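Local coordinates for protein N-alpha-acetyltransferase 35, NatC auxiliary subunit (Saccharomyces cerevisiae, PDB 6YGA) that serves as the auxiliary subunit of the heterotrimeric NatC N-terminal acetyltransferase, which acetylates the N-terminal Met of L-A virus Gag protein, at residues K308-V313 with V337-L342; Q324-F329 with Q400-N405; N330-R335 with Q668-E673; C407-G412 with M447-L452. All blocks are in the same frame, centred on the assembly; numbering follows the deposited sequence.

Contact 1 of 4, residues K308-V313 with V337-L342; sequences KTILLV and VIARIL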
# COMPACT_ATOMS: atom_id res chain seq x y z
N LYS B 308 19.05 2.81 -10.99
CA LYS B 308 19.75 2.40 -12.21
C LYS B 308 18.86 1.58 -13.12
O LYS B 308 18.92 1.70 -14.35
CB LYS B 308 21.02 1.62 -11.85
CG LYS B 308 22.15 2.48 -11.30
CD LYS B 308 23.35 1.64 -10.90
CE LYS B 308 23.98 0.97 -12.10
NZ LYS B 308 25.18 0.16 -11.73
N THR B 309 18.01 0.73 -12.53
CA THR B 309 17.08 -0.06 -13.34
C THR B 309 16.07 0.84 -14.04
O THR B 309 15.66 0.56 -15.17
CB THR B 309 16.38 -1.09 -12.46
OG1 THR B 309 17.36 -1.89 -11.79
CG2 THR B 309 15.50 -2.01 -13.30
N ILE B 310 15.66 1.93 -13.39
CA ILE B 310 14.69 2.84 -13.98
C ILE B 310 15.24 3.46 -15.25
O ILE B 310 14.54 3.56 -16.27
CB ILE B 310 14.29 3.93 -12.96
CG1 ILE B 310 13.60 3.29 -11.75
CG2 ILE B 310 13.41 4.99 -13.61
CD1 ILE B 310 12.50 2.33 -12.11
N LEU B 311 16.51 3.88 -15.23
CA LEU B 311 17.10 4.55 -16.37
C LEU B 311 17.26 3.64 -17.58
O LEU B 311 17.48 4.14 -18.69
CB LEU B 311 18.47 5.12 -15.98
CG LEU B 311 18.48 5.93 -14.69
CD1 LEU B 311 19.90 6.31 -14.29
CD2 LEU B 311 17.60 7.16 -14.82
N LEU B 312 17.15 2.32 -17.40
CA LEU B 312 17.34 1.40 -18.52
C LEU B 312 16.23 1.53 -19.56
O LEU B 312 16.45 1.24 -20.74
CB LEU B 312 17.40 -0.05 -18.03
CG LEU B 312 18.60 -0.46 -17.17
CD1 LEU B 312 18.44 -1.90 -16.67
CD2 LEU B 312 19.89 -0.31 -17.95
N VAL B 313 15.04 1.97 -19.14
CA VAL B 313 13.91 2.05 -20.06
C VAL B 313 14.15 3.10 -21.14
O VAL B 313 13.48 3.08 -22.18
CB VAL B 313 12.61 2.34 -19.29
CG1 VAL B 313 12.55 3.80 -18.87
CG2 VAL B 313 11.40 1.96 -20.13
N VAL B 337 10.90 3.07 -3.15
CA VAL B 337 9.81 4.00 -3.44
C VAL B 337 10.30 5.15 -4.32
O VAL B 337 9.57 5.63 -5.19
CB VAL B 337 9.17 4.51 -2.13
CG1 VAL B 337 10.19 5.22 -1.25
CG2 VAL B 337 7.98 5.41 -2.42
N ILE B 338 11.54 5.61 -4.11
CA ILE B 338 12.08 6.67 -4.96
C ILE B 338 12.13 6.22 -6.41
O ILE B 338 11.71 6.95 -7.32
CB ILE B 338 13.47 7.10 -4.46
CG1 ILE B 338 13.39 7.72 -3.06
CG2 ILE B 338 14.10 8.09 -5.43
CD1 ILE B 338 12.62 9.01 -2.99
N ALA B 339 12.61 5.00 -6.65
CA ALA B 339 12.64 4.47 -8.01
C ALA B 339 11.23 4.28 -8.55
O ALA B 339 11.00 4.45 -9.76
CB ALA B 339 13.41 3.16 -8.05
N ARG B 340 10.27 3.94 -7.69
CA ARG B 340 8.91 3.72 -8.16
C ARG B 340 8.23 5.04 -8.51
O ARG B 340 7.40 5.08 -9.43
CB ARG B 340 8.11 2.94 -7.11
CG ARG B 340 8.57 1.51 -6.95
CD ARG B 340 7.57 0.64 -6.21
NE ARG B 340 7.48 0.97 -4.79
CZ ARG B 340 6.46 1.61 -4.23
NH1 ARG B 340 5.43 1.99 -4.97
NH2 ARG B 340 6.47 1.86 -2.93
N ILE B 341 8.54 6.11 -7.78
CA ILE B 341 8.05 7.42 -8.19
C ILE B 341 8.78 7.88 -9.45
O ILE B 341 8.19 8.51 -10.33
CB ILE B 341 8.22 8.44 -7.05
CG1 ILE B 341 7.49 7.97 -5.79
CG2 ILE B 341 7.72 9.82 -7.48
CD1 ILE B 341 7.71 8.88 -4.59
N LEU B 342 10.07 7.56 -9.54
CA LEU B 342 10.90 8.09 -10.62
C LEU B 342 10.45 7.56 -11.98
O LEU B 342 10.44 8.31 -12.97
CB LEU B 342 12.36 7.75 -10.36
CG LEU B 342 13.39 8.53 -11.18
CD1 LEU B 342 13.27 10.01 -10.88
CD2 LEU B 342 14.79 8.03 -10.88

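Contact 2 of 4, residues Q324-F329 with Q400-N405; sequences QFAKFF and QNCSQN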
# COMPACT_ATOMS: atom_id res chain seq x y z
N GLN B 324 7.42 -4.95 -21.79
CA GLN B 324 8.05 -5.99 -20.98
C GLN B 324 8.87 -5.39 -19.84
O GLN B 324 9.02 -6.03 -18.79
CB GLN B 324 8.91 -6.89 -21.86
CG GLN B 324 8.13 -7.70 -22.87
CD GLN B 324 7.46 -8.93 -22.27
OE1 GLN B 324 6.83 -8.85 -21.21
NE2 GLN B 324 7.60 -10.07 -22.94
N PHE B 325 9.41 -4.19 -20.02
CA PHE B 325 10.07 -3.52 -18.91
C PHE B 325 9.09 -3.23 -17.79
O PHE B 325 9.39 -3.46 -16.61
CB PHE B 325 10.75 -2.23 -19.38
CG PHE B 325 11.44 -1.47 -18.27
CD1 PHE B 325 10.76 -0.53 -17.51
CD2 PHE B 325 12.79 -1.69 -18.00
CE1 PHE B 325 11.39 0.16 -16.50
CE2 PHE B 325 13.43 -0.99 -16.99
CZ PHE B 325 12.73 -0.07 -16.24
N ALA B 326 7.89 -2.74 -18.13
CA ALA B 326 6.88 -2.50 -17.12
C ALA B 326 6.39 -3.79 -16.47
O ALA B 326 6.00 -3.79 -15.30
CB ALA B 326 5.70 -1.74 -17.72
N LYS B 327 6.42 -4.90 -17.21
CA LYS B 327 5.90 -6.15 -16.66
C LYS B 327 6.87 -6.77 -15.67
O LYS B 327 6.44 -7.54 -14.80
CB LYS B 327 5.59 -7.14 -17.79
CG LYS B 327 4.36 -6.79 -18.60
CD LYS B 327 3.10 -7.41 -18.02
CE LYS B 327 3.09 -8.92 -18.23
NZ LYS B 327 1.82 -9.56 -17.76
N PHE B 328 8.16 -6.46 -15.77
CA PHE B 328 9.18 -7.17 -15.01
C PHE B 328 10.01 -6.31 -14.07
O PHE B 328 10.59 -6.86 -13.13
CB PHE B 328 10.14 -7.90 -15.97
CG PHE B 328 9.56 -9.14 -16.59
CD1 PHE B 328 9.59 -10.35 -15.91
CD2 PHE B 328 9.00 -9.10 -17.86
CE1 PHE B 328 9.07 -11.50 -16.48
CE2 PHE B 328 8.47 -10.25 -18.43
CZ PHE B 328 8.51 -11.45 -17.74
N PHE B 329 10.10 -4.99 -14.28
CA PHE B 329 11.04 -4.20 -13.49
C PHE B 329 10.64 -4.15 -12.02
O PHE B 329 11.51 -4.00 -11.15
CB PHE B 329 11.16 -2.79 -14.06
CG PHE B 329 10.26 -1.78 -13.40
CD1 PHE B 329 8.92 -1.70 -13.76
CD2 PHE B 329 10.75 -0.89 -12.45
CE1 PHE B 329 8.08 -0.77 -13.17
CE2 PHE B 329 9.91 0.04 -11.86
CZ PHE B 329 8.58 0.10 -12.21
N GLN B 400 1.73 3.30 -15.42
CA GLN B 400 1.93 3.90 -14.10
C GLN B 400 1.54 2.94 -12.99
O GLN B 400 2.17 2.92 -11.93
CB GLN B 400 1.15 5.21 -14.00
CG GLN B 400 1.34 5.97 -12.70
CD GLN B 400 1.03 7.45 -12.83
OE1 GLN B 400 1.17 8.04 -13.90
NE2 GLN B 400 0.62 8.06 -11.72
N ASN B 401 0.50 2.13 -13.21
CA ASN B 401 0.08 1.17 -12.20
C ASN B 401 1.16 0.12 -11.92
O ASN B 401 1.17 -0.45 -10.83
CB ASN B 401 -1.22 0.49 -12.64
CG ASN B 401 -1.77 -0.44 -11.59
OD1 ASN B 401 -2.24 -0.00 -10.54
ND2 ASN B 401 -1.71 -1.74 -11.86
N CYS B 402 2.07 -0.11 -12.87
CA CYS B 402 3.10 -1.13 -12.67
C CYS B 402 4.07 -0.76 -11.56
O CYS B 402 4.64 -1.65 -10.92
CB CYS B 402 3.87 -1.37 -13.97
SG CYS B 402 2.89 -2.13 -15.27
N SER B 403 4.28 0.53 -11.30
CA SER B 403 5.22 0.93 -10.26
C SER B 403 4.55 1.18 -8.92
O SER B 403 5.16 1.79 -8.04
CB SER B 403 5.98 2.18 -10.70
OG SER B 403 5.16 3.33 -10.58
N GLN B 404 3.31 0.71 -8.74
CA GLN B 404 2.67 0.80 -7.44
C GLN B 404 3.17 -0.32 -6.53
O GLN B 404 3.83 -1.26 -6.97
CB GLN B 404 1.15 0.74 -7.59
CG GLN B 404 0.57 1.82 -8.49
CD GLN B 404 0.97 3.21 -8.05
OE1 GLN B 404 0.88 3.55 -6.87
NE2 GLN B 404 1.43 4.03 -9.00
N ASN B 405 2.85 -0.21 -5.24
CA ASN B 405 3.25 -1.28 -4.33
C ASN B 405 2.42 -2.54 -4.61
O ASN B 405 1.47 -2.53 -5.39
CB ASN B 405 3.12 -0.84 -2.87
CG ASN B 405 1.68 -0.57 -2.45
OD1 ASN B 405 0.86 -1.48 -2.35
ND2 ASN B 405 1.38 0.69 -2.17

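Contact 3 of 4, residues N330-R335 with Q668-E673; sequences NKLEQR and QELSLE. With EDO (1,2-ethanediol), chain C.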
# COMPACT_ATOMS: atom_id res chain seq x y z
N ASN B 330 9.35 -4.29 -11.72
CA ASN B 330 8.83 -4.17 -10.37
C ASN B 330 8.06 -5.42 -9.96
O ASN B 330 7.19 -5.35 -9.08
CB ASN B 330 7.94 -2.93 -10.26
CG ASN B 330 7.69 -2.49 -8.83
OD1 ASN B 330 8.53 -2.67 -7.96
ND2 ASN B 330 6.51 -1.94 -8.58
N LYS B 331 8.36 -6.56 -10.57
CA LYS B 331 7.53 -7.75 -10.44
C LYS B 331 8.08 -8.78 -9.47
O LYS B 331 7.32 -9.38 -8.72
CB LYS B 331 7.35 -8.41 -11.82
CG LYS B 331 6.35 -9.55 -11.85
CD LYS B 331 4.98 -9.11 -11.34
CE LYS B 331 4.39 -7.96 -12.15
NZ LYS B 331 4.13 -8.31 -13.57
N LEU B 332 9.40 -9.01 -9.49
CA LEU B 332 9.97 -10.04 -8.63
C LEU B 332 10.00 -9.60 -7.18
O LEU B 332 9.75 -10.41 -6.27
CB LEU B 332 11.37 -10.40 -9.14
CG LEU B 332 11.33 -11.02 -10.53
CD1 LEU B 332 12.73 -11.24 -11.05
CD2 LEU B 332 10.56 -12.33 -10.51
N GLU B 333 10.32 -8.33 -6.93
CA GLU B 333 10.21 -7.77 -5.59
C GLU B 333 9.94 -6.28 -5.71
O GLU B 333 10.23 -5.66 -6.73
CB GLU B 333 11.47 -8.03 -4.75
CG GLU B 333 12.72 -7.33 -5.26
CD GLU B 333 13.94 -7.64 -4.41
OE1 GLU B 333 13.88 -8.56 -3.57
OE2 GLU B 333 14.98 -6.96 -4.59
N GLN B 334 9.36 -5.72 -4.65
CA GLN B 334 8.95 -4.32 -4.67
C GLN B 334 10.17 -3.40 -4.70
O GLN B 334 11.04 -3.49 -3.83
CB GLN B 334 8.07 -4.02 -3.46
CG GLN B 334 7.52 -2.60 -3.43
CD GLN B 334 6.42 -2.43 -2.40
OE1 GLN B 334 5.53 -3.28 -2.28
NE2 GLN B 334 6.47 -1.34 -1.65
N ARG B 335 10.22 -2.52 -5.69
CA ARG B 335 11.34 -1.60 -5.84
C ARG B 335 11.27 -0.49 -4.80
O ARG B 335 10.23 -0.22 -4.21
CB ARG B 335 11.37 -1.00 -7.24
CG ARG B 335 11.68 -1.98 -8.36
CD ARG B 335 13.13 -2.42 -8.33
NE ARG B 335 13.46 -3.30 -9.44
CZ ARG B 335 14.68 -3.78 -9.69
NH1 ARG B 335 15.69 -3.46 -8.90
NH2 ARG B 335 14.88 -4.57 -10.73
N GLN B 668 16.33 -8.68 -19.23
CA GLN B 668 16.66 -10.06 -19.57
C GLN B 668 16.89 -10.90 -18.32
O GLN B 668 16.34 -11.99 -18.18
CB GLN B 668 17.88 -10.10 -20.49
CG GLN B 668 18.24 -11.49 -20.98
CD GLN B 668 19.51 -11.51 -21.80
OE1 GLN B 668 20.23 -10.52 -21.87
NE2 GLN B 668 19.80 -12.65 -22.42
N GLU B 669 17.70 -10.39 -17.39
CA GLU B 669 17.98 -11.14 -16.16
C GLU B 669 16.71 -11.34 -15.34
O GLU B 669 16.47 -12.44 -14.82
CB GLU B 669 19.05 -10.42 -15.34
CG GLU B 669 20.36 -10.13 -16.06
CD GLU B 669 20.43 -8.73 -16.63
OE1 GLU B 669 19.44 -8.30 -17.27
OE2 GLU B 669 21.46 -8.05 -16.44
N LEU B 670 15.89 -10.30 -15.20
CA LEU B 670 14.69 -10.41 -14.37
C LEU B 670 13.68 -11.38 -14.98
O LEU B 670 13.01 -12.12 -14.25
CB LEU B 670 14.06 -9.03 -14.17
CG LEU B 670 14.84 -8.03 -13.31
CD1 LEU B 670 14.36 -6.60 -13.53
CD2 LEU B 670 14.77 -8.39 -11.84
N SER B 671 13.55 -11.39 -16.31
CA SER B 671 12.61 -12.32 -16.93
C SER B 671 13.09 -13.76 -16.80
O SER B 671 12.28 -14.67 -16.61
CB SER B 671 12.37 -11.94 -18.39
OG SER B 671 13.56 -12.06 -19.15
N LEU B 672 14.40 -13.98 -16.90
CA LEU B 672 14.94 -15.31 -16.66
C LEU B 672 14.69 -15.74 -15.22
O LEU B 672 14.29 -16.88 -14.95
CB LEU B 672 16.44 -15.34 -16.97
CG LEU B 672 16.82 -15.27 -18.45
CD1 LEU B 672 18.33 -15.17 -18.62
CD2 LEU B 672 16.28 -16.49 -19.20
N GLU B 673 14.93 -14.83 -14.27
CA GLU B 673 14.70 -15.13 -12.86
C GLU B 673 13.24 -15.47 -12.61
O GLU B 673 12.93 -16.37 -11.81
CB GLU B 673 15.15 -13.95 -12.00
CG GLU B 673 14.93 -14.12 -10.51
CD GLU B 673 15.37 -12.90 -9.72
OE1 GLU B 673 16.10 -12.05 -10.28
OE2 GLU B 673 14.98 -12.79 -8.53
C1 EDO C . 5.18 -11.17 -16.27
O1 EDO C . 4.44 -10.93 -15.08
C2 EDO C . 4.45 -12.21 -17.12
O2 EDO C . 5.14 -12.38 -18.36

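Contact 4 of 4, residues C407-G412 with M447-L452; sequences CRYRQG and MIEFSL. With EDO (1,2-ethanediol), chain X; EDO (1,2-ethanediol), chain D.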
# COMPACT_ATOMS: atom_id res chain seq x y z
N CYS B 407 0.22 -4.24 -3.12
CA CYS B 407 -1.22 -4.23 -2.88
C CYS B 407 -1.95 -3.28 -3.83
O CYS B 407 -2.97 -3.65 -4.42
CB CYS B 407 -1.51 -3.84 -1.43
SG CYS B 407 -0.99 -5.07 -0.22
N ARG B 408 -1.44 -2.05 -3.99
CA ARG B 408 -2.07 -1.10 -4.90
C ARG B 408 -2.01 -1.58 -6.34
O ARG B 408 -2.86 -1.21 -7.15
CB ARG B 408 -1.42 0.27 -4.77
CG ARG B 408 -1.64 0.96 -3.44
CD ARG B 408 -3.07 1.46 -3.31
NE ARG B 408 -3.28 2.21 -2.07
CZ ARG B 408 -4.33 2.98 -1.84
NH1 ARG B 408 -5.28 3.11 -2.76
NH2 ARG B 408 -4.44 3.63 -0.69
N TYR B 409 -1.00 -2.39 -6.68
CA TYR B 409 -0.89 -2.92 -8.03
C TYR B 409 -2.15 -3.69 -8.41
O TYR B 409 -2.73 -3.47 -9.48
CB TYR B 409 0.35 -3.81 -8.14
CG TYR B 409 0.53 -4.52 -9.46
CD1 TYR B 409 0.77 -3.81 -10.63
CD2 TYR B 409 0.46 -5.90 -9.53
CE1 TYR B 409 0.94 -4.47 -11.84
CE2 TYR B 409 0.63 -6.57 -10.73
CZ TYR B 409 0.87 -5.85 -11.88
OH TYR B 409 1.03 -6.52 -13.07
N ARG B 410 -2.61 -4.58 -7.53
CA ARG B 410 -3.83 -5.33 -7.82
C ARG B 410 -5.05 -4.42 -7.78
O ARG B 410 -5.98 -4.59 -8.58
CB ARG B 410 -3.99 -6.49 -6.84
CG ARG B 410 -5.25 -7.31 -7.08
CD ARG B 410 -5.31 -8.53 -6.19
NE ARG B 410 -6.38 -9.43 -6.60
CZ ARG B 410 -7.62 -9.38 -6.12
NH1 ARG B 410 -7.95 -8.47 -5.21
NH2 ARG B 410 -8.53 -10.24 -6.56
N GLN B 411 -5.06 -3.44 -6.88
CA GLN B 411 -6.21 -2.55 -6.77
C GLN B 411 -6.36 -1.67 -8.00
O GLN B 411 -7.47 -1.26 -8.34
CB GLN B 411 -6.09 -1.69 -5.51
CG GLN B 411 -6.15 -2.51 -4.23
CD GLN B 411 -5.64 -1.76 -3.02
OE1 GLN B 411 -5.73 -0.54 -2.93
NE2 GLN B 411 -5.08 -2.51 -2.06
N GLY B 412 -5.25 -1.37 -8.69
CA GLY B 412 -5.34 -0.56 -9.89
C GLY B 412 -6.14 -1.22 -11.00
O GLY B 412 -6.70 -0.53 -11.86
N MSE B 447 -7.55 -9.00 -16.72
CA MSE B 447 -8.45 -9.82 -15.93
C MSE B 447 -7.71 -11.01 -15.32
O MSE B 447 -7.90 -11.35 -14.16
CB MSE B 447 -9.63 -10.32 -16.77
CG MSE B 447 -10.58 -9.23 -17.27
SE MSE B 447 -11.88 -9.91 -18.57
CE MSE B 447 -13.03 -10.93 -17.38
N ILE B 448 -6.85 -11.62 -16.14
CA ILE B 448 -6.08 -12.77 -15.69
C ILE B 448 -5.04 -12.35 -14.65
O ILE B 448 -4.90 -12.97 -13.60
CB ILE B 448 -5.42 -13.47 -16.89
CG1 ILE B 448 -6.49 -14.14 -17.76
CG2 ILE B 448 -4.37 -14.46 -16.43
CD1 ILE B 448 -5.99 -14.58 -19.12
N GLU B 449 -4.31 -11.27 -14.94
CA GLU B 449 -3.30 -10.78 -14.01
C GLU B 449 -3.92 -10.35 -12.69
O GLU B 449 -3.37 -10.63 -11.62
CB GLU B 449 -2.53 -9.62 -14.64
CG GLU B 449 -1.50 -8.96 -13.73
CD GLU B 449 -0.22 -9.77 -13.61
OE1 GLU B 449 -0.07 -10.78 -14.32
OE2 GLU B 449 0.64 -9.39 -12.79
N PHE B 450 -5.08 -9.69 -12.75
CA PHE B 450 -5.77 -9.28 -11.53
C PHE B 450 -6.18 -10.48 -10.68
O PHE B 450 -6.09 -10.43 -9.45
CB PHE B 450 -6.99 -8.44 -11.90
CG PHE B 450 -7.91 -8.15 -10.74
CD1 PHE B 450 -7.59 -7.19 -9.81
CD2 PHE B 450 -9.11 -8.83 -10.62
CE1 PHE B 450 -8.44 -6.92 -8.75
CE2 PHE B 450 -9.97 -8.57 -9.57
CZ PHE B 450 -9.63 -7.61 -8.63
N SER B 451 -6.62 -11.56 -11.32
CA SER B 451 -7.10 -12.72 -10.57
C SER B 451 -5.95 -13.48 -9.93
O SER B 451 -6.00 -13.83 -8.75
CB SER B 451 -7.90 -13.64 -11.49
OG SER B 451 -9.02 -12.97 -12.05
N LEU B 452 -4.90 -13.77 -10.71
CA LEU B 452 -3.77 -14.52 -10.17
C LEU B 452 -3.04 -13.73 -9.09
O LEU B 452 -2.47 -14.32 -8.17
CB LEU B 452 -2.80 -14.91 -11.29
CG LEU B 452 -3.33 -15.86 -12.37
CD1 LEU B 452 -2.29 -16.09 -13.46
CD2 LEU B 452 -3.78 -17.19 -11.77
C1 EDO X . -5.76 2.34 -6.60
O1 EDO X . -6.42 2.15 -5.34
C2 EDO X . -4.46 1.54 -6.61
O2 EDO X . -3.77 1.73 -7.85
C1 EDO D . -12.40 -9.79 -5.58
O1 EDO D . -11.61 -10.98 -5.54
C2 EDO D . -11.53 -8.58 -5.25
O2 EDO D . -11.06 -8.67 -3.90

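Contact 1 of 4, residues K308-V313 with V337-L342
Ile310 of helix 298-311 packs its aliphatic branches on Ala339 and Leu342 of helix 337-347. The two branches reach different residues on the facing side of that helix. CG1 lies beside the backbone N (chi1 -63°), a position from which it meets the methyl of Ala339, with Ile310 CG1 3.7 Å from Ala339 CB. The other branch is directed at Leu342, one helical turn further on, where Ile310 CG2 comes to 4.3 Å from Leu342 CG. Ala339 and Leu342 both turn their CB atoms toward Ile310. The small methyl lets the backbones approach, and the CA atoms of Ile310 and Ala339 are 6.5 Å apart.

Carbon also meets backbone oxygen: Ile310 CG1 and CD1 each lie 3.5 Å from Ala339 O. These are van der Waals touches, and no hydrogen bond joins the two segments.

The polar chains work elsewhere. Lys308 forms a salt bridge with Asp248, and Arg340, whose CB points away from 308-313, forms one with Asp176. Phe329 and Phe343 extend the apolar surroundings of Ile310, while His236 and Leu237 of helix 235-238 pack on Leu342. With all three touching residues buried and no polar bond between the segments, the fit rests on the shape of the aliphatic groups.

Contact 2 of 4, residues Q324-F329 with Q400-N405
Cys402 and Ala326 meet because the Cys402 thiol sits beside its own backbone N (chi1 -67°), which lays SG against the Ala326 methyl; Phe329, with an uncommon chi1 of 94°, swings the far end of its ring to Ser403. The first pair is the closer in backbone terms, its CA atoms 6.0 Å apart. Cys402 SG is 3.7 Å from Ala326 CB, and Cys402 CB also touches the carbonyl oxygen, at 3.5 Å from Ala326 O. The second pair is an edge contact: Ser403 CB lies near the plane of the Phe329 ring, 3.7 Å from Phe329 CZ, while CE1 of the same ring packs more loosely on Cys402 CB.

The hydroxyl of Ser403 is not spent on the ring but bonds to Arg340 O. Behind Cys402 the end of helix 386-402 is tied up by Gln404, whose NE2 donates to Gln400 O at 3.2 Å and also bonds to Ile170 O. Gln400 O accepts from Ser403 N too, its two donors arriving from opposite faces of the carbonyl plane.

This buried seam joins the C-terminal ends of helices 319-328 and 386-402. Helix 337-347 adds Phe343 beside Phe329 and Ser403. Trp398 and Tyr399 pack on Ala326, and beyond the turn Asn405 caps helix 406-429 through OD1 and packs against Phe142 of the N-alpha-acetyltransferase 30 chain.

Contact 3 of 4, residues N330-R335 with Q668-E673
A single methyl of Leu332 reaches both a helix carbonyl and a carboxylate: Leu332 CD1 lies 3.3 Å from Leu670 O and 3.4 Å from Glu673 CD. These are carbon contacts, and no hydrogen bond spans the two segments. Glu673, extended beyond CG, passes the leucine obliquely and lays CB, CG and its carboxylate along that methyl. The apolar part of the contact is leucine on leucine, with Leu332 CD1 3.6 Å from Leu670 CD2.

Arg335 and Leu670 extend toward each other from opposite directions. The arginine chain bends at chi2 (-71°) and then runs straight, bringing the edge of the guanidinium to the other methyl, with Arg335 NH2 3.5 Å from Leu670 CD1. The remaining nitrogens are occupied, NE by Phe329 O and NH1 by a salt bridge to Asp306, which together fix the rotation of the group. The irregular backbone is braced from within, as Arg335 N donates to Asn330 OD1 at 2.8 Å, almost in line with the side-chain C=O.

The bent chain of Lys331 ends away from helix 668-701 and bonds through NZ to Lys327 O and to an ethanediol, probably from the crystallisation liquor, 3.0 Å from NZ to its O1.

The loop between helices 319-328 and 337-347 thus rests against the first turns of helix 668-701 at the protein surface. Trp719 flanks Leu332, and helix 619-653 packs on Leu672, whose CB points away from the loop.

Contact 4 of 4, residues C407-G412 with M447-L452
Arg410 lays its guanidinium flat on the ring of Phe450, the two planes 16° apart and their centres separated by 4.0 Å. The stack is also a cation-pi contact, since Arg410 CZ stands over the ring face. The same side chain holds the backbone: Arg410 NE donates to Phe450 O at 3.0 Å, with that oxygen lying out of the guanidinium plane and the N-H...O angle bent to 141°. Arg410 CG, anti to the backbone N (chi1 180°) at the start of a chain extended to NE, also touches the rim of the ring, 3.6 Å from Phe450 CE1. The Arg410 carbonyl meets the edge of that ring, with O 3.3 Å from Phe450 CD1.

A second polar link lies one residue back on each helix. Tyr409 OH donates to Glu449 OE2 at 2.9 Å; the two side chains cross at about a right angle, and the hydroxyl arrives from above the carboxylate plane.

Further out, Tyr721 OH also bonds to Glu449 OE2, while Lys331 forms only a long, weak ion pair with it; both would be expected to favour the charged carboxylate. Phe413 meets Tyr409 edge-to-face and packs on Phe450 as well. An ethanediol, probably from the crystallisation liquor, makes weak bonds to both terminal nitrogens of Arg410.

Helices 406-429 and 433-456 follow each other in the chain and, joined by a short connection, form a helical hairpin, consistent with the TPR-like alpha-helical repeats of this region.

Overall arrangement
Contacts 1, 2 and 4 are buried, whereas contact 3 lies at the surface. Contacts 1 and 2 are mainly apolar and lack hydrogen bonds between their segments; they are coupled by the bond from Ser403 to Arg340 O and by Ile310 packing on Phe329. Contact 3 uses the loop between helices 319-328 and 337-347, one from contact 2 and one from contact 1, and brings in the distant helix 668-701. Its Asn330 and Arg335 bond to Cys402 O and Phe329 O of contact 2. Contact 4 alone has cross-segment hydrogen bonds and a cation-pi stack; Asn401 ties it to contact 2 through Tyr409 O.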